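Local coordinates for thymocyte nuclear protein 1 (Leishmania major, PDB 2AR1) that is of unknown function but carries an EVE domain of the PUA clan and may recognise modified bases in nucleic acids, at residues 29-33 against 34-38. Sequence-based numbering, arbitrary orientation.
Sequences HKFSI and DDLAK
Ser32 and Asp35 form a capping box at the start of helix 33-39. The carboxylate of Asp35 folds back along the first turn, and its OD2 accepts a hydrogen bond from Ser32 N at 2.8 Å, almost straight (173°), through the lone pair facing away from OD1. Ser32 is the N-cap: chi1 of 73° places OG between its own backbone N and carbonyl carbon, from where it accepts weakly from Asp34 N at 3.1 Å. OG also donates a weak bond to Asp35 OD2, so that this one oxygen takes two. A short hydroxyl and a short acid suit these places because both reach main-chain N-H groups. Leu36 N to Ser32 O (3.2 Å) begins the helical ladder.

Phe31 covers the box on one side: its flat ring offers a face to Asp35 CB, 3.9 Å from the centroid in a CH-pi contact, and its CZ to Leu36 CB. Inward, branched Ile33 and Leu36 pack on Phe67 of strand 64-69. The loose side is Lys30, exposed, its NZ paired with Glu99; the Asp34 charge is tied to Arg122. Asp35's negative charge probably interacts favourably with the helix dipole's positive end, while the box occupies N-H groups lacking an earlier-turn carbonyl, fixing where the helix begins.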
loop_
_atom_site.group_PDB
_atom_site.type_symbol
_atom_site.label_atom_id
_atom_site.label_comp_id
_atom_site.label_asym_id
_atom_site.label_seq_id
_atom_site.Cartn_x
_atom_site.Cartn_y
_atom_site.Cartn_z
ATOM N N HIS A 29 4.248 -12.354 -5.209
ATOM C CA HIS A 29 5.377 -13.233 -5.460
ATOM C C HIS A 29 6.700 -12.508 -5.155
ATOM O O HIS A 29 7.750 -13.128 -5.043
ATOM C CB HIS A 29 5.360 -13.749 -6.894
ATOM C CG HIS A 29 5.710 -12.707 -7.904
ATOM N ND1 HIS A 29 4.957 -11.575 -8.079
ATOM C CD2 HIS A 29 6.717 -12.643 -8.804
ATOM C CE1 HIS A 29 5.488 -10.859 -9.053
ATOM N NE2 HIS A 29 6.562 -11.475 -9.499
ATOM N N LYS A 30 6.626 -11.195 -4.995
ATOM C CA LYS A 30 7.760 -10.356 -4.597
ATOM C C LYS A 30 7.676 -10.052 -3.131
ATOM O O LYS A 30 8.644 -10.280 -2.405
ATOM C CB LYS A 30 7.765 -9.029 -5.365
ATOM C CG LYS A 30 8.300 -9.113 -6.781
ATOM C CD LYS A 30 8.225 -7.773 -7.482
ATOM C CE LYS A 30 8.315 -7.942 -8.980
ATOM N NZ LYS A 30 8.334 -6.576 -9.684
ATOM N N PHE A 31 6.519 -9.556 -2.689
ATOM C CA PHE A 31 6.341 -9.197 -1.295
ATOM C C PHE A 31 4.866 -9.229 -0.967
ATOM O O PHE A 31 4.076 -8.417 -1.466
ATOM C CB PHE A 31 6.955 -7.817 -1.066
ATOM C CG PHE A 31 6.967 -7.357 0.376
ATOM C CD1 PHE A 31 8.021 -7.689 1.209
ATOM C CD2 PHE A 31 5.941 -6.611 0.889
ATOM C CE1 PHE A 31 8.047 -7.294 2.525
ATOM C CE2 PHE A 31 5.985 -6.155 2.209
ATOM C CZ PHE A 31 7.032 -6.525 3.033
ATOM N N SER A 32 4.483 -10.222 -0.162
ATOM C CA SER A 32 3.097 -10.419 0.192
ATOM C C SER A 32 2.789 -9.956 1.593
ATOM O O SER A 32 3.671 -9.628 2.385
ATOM C CB SER A 32 2.763 -11.891 0.055
ATOM O OG SER A 32 3.360 -12.614 1.126
ATOM N N ILE A 33 1.512 -10.014 1.942
ATOM C CA ILE A 33 1.128 -9.718 3.325
ATOM C C ILE A 33 1.877 -10.644 4.342
ATOM O O ILE A 33 2.187 -10.226 5.418
ATOM C CB ILE A 33 -0.398 -9.843 3.503
ATOM C CG1 ILE A 33 -0.834 -9.382 4.910
ATOM C CG2 ILE A 33 -0.869 -11.321 3.306
ATOM C CD1 ILE A 33 -0.519 -7.901 5.290
ATOM N N ASP A 34 2.221 -11.859 3.937
ATOM C CA ASP A 34 2.919 -12.810 4.833
ATOM C C ASP A 34 4.390 -12.443 5.048
ATOM O O ASP A 34 4.960 -12.746 6.083
ATOM C CB ASP A 34 2.777 -14.181 4.209
ATOM C CG ASP A 34 1.340 -14.635 4.166
ATOM O OD1 ASP A 34 0.604 -14.327 5.152
ATOM O OD2 ASP A 34 0.927 -15.332 3.189
ATOM N N ASP A 35 4.999 -11.831 4.025
ATOM C CA ASP A 35 6.342 -11.232 4.150
ATOM C C ASP A 35 6.319 -10.096 5.171
ATOM O O ASP A 35 7.235 -9.993 5.972
ATOM C CB ASP A 35 6.854 -10.710 2.779
ATOM C CG ASP A 35 7.118 -11.839 1.839
ATOM O OD1 ASP A 35 7.800 -12.823 2.261
ATOM O OD2 ASP A 35 6.544 -11.821 0.747
ATOM N N LEU A 36 5.319 -9.199 5.080
ATOM C CA LEU A 36 5.225 -8.117 6.108
ATOM C C LEU A 36 5.040 -8.668 7.512
ATOM O O LEU A 36 5.694 -8.243 8.477
ATOM C CB LEU A 36 4.092 -7.142 5.750
ATOM C CG LEU A 36 3.876 -5.969 6.689
ATOM C CD1 LEU A 36 5.209 -5.218 6.863
ATOM C CD2 LEU A 36 2.774 -5.036 6.131
ATOM N N ALA A 37 4.138 -9.657 7.597
ATOM C CA ALA A 37 3.860 -10.349 8.854
ATOM C C ALA A 37 5.143 -10.904 9.429
ATOM O O ALA A 37 5.410 -10.743 10.628
ATOM C CB ALA A 37 2.781 -11.452 8.643
ATOM N N LYS A 38 5.947 -11.533 8.579
ATOM C CA LYS A 38 7.181 -12.190 9.050
ATOM C C LYS A 38 8.186 -11.144 9.503
ATOM O O LYS A 38 8.795 -11.317 10.563
ATOM C CB LYS A 38 7.783 -13.049 7.952
ATOM C CG LYS A 38 8.554 -14.218 8.369
ATOM C CD LYS A 38 8.893 -15.014 7.119
ATOM C CE LYS A 38 10.232 -15.672 7.204
ATOM N NZ LYS A 38 10.246 -16.838 6.254
#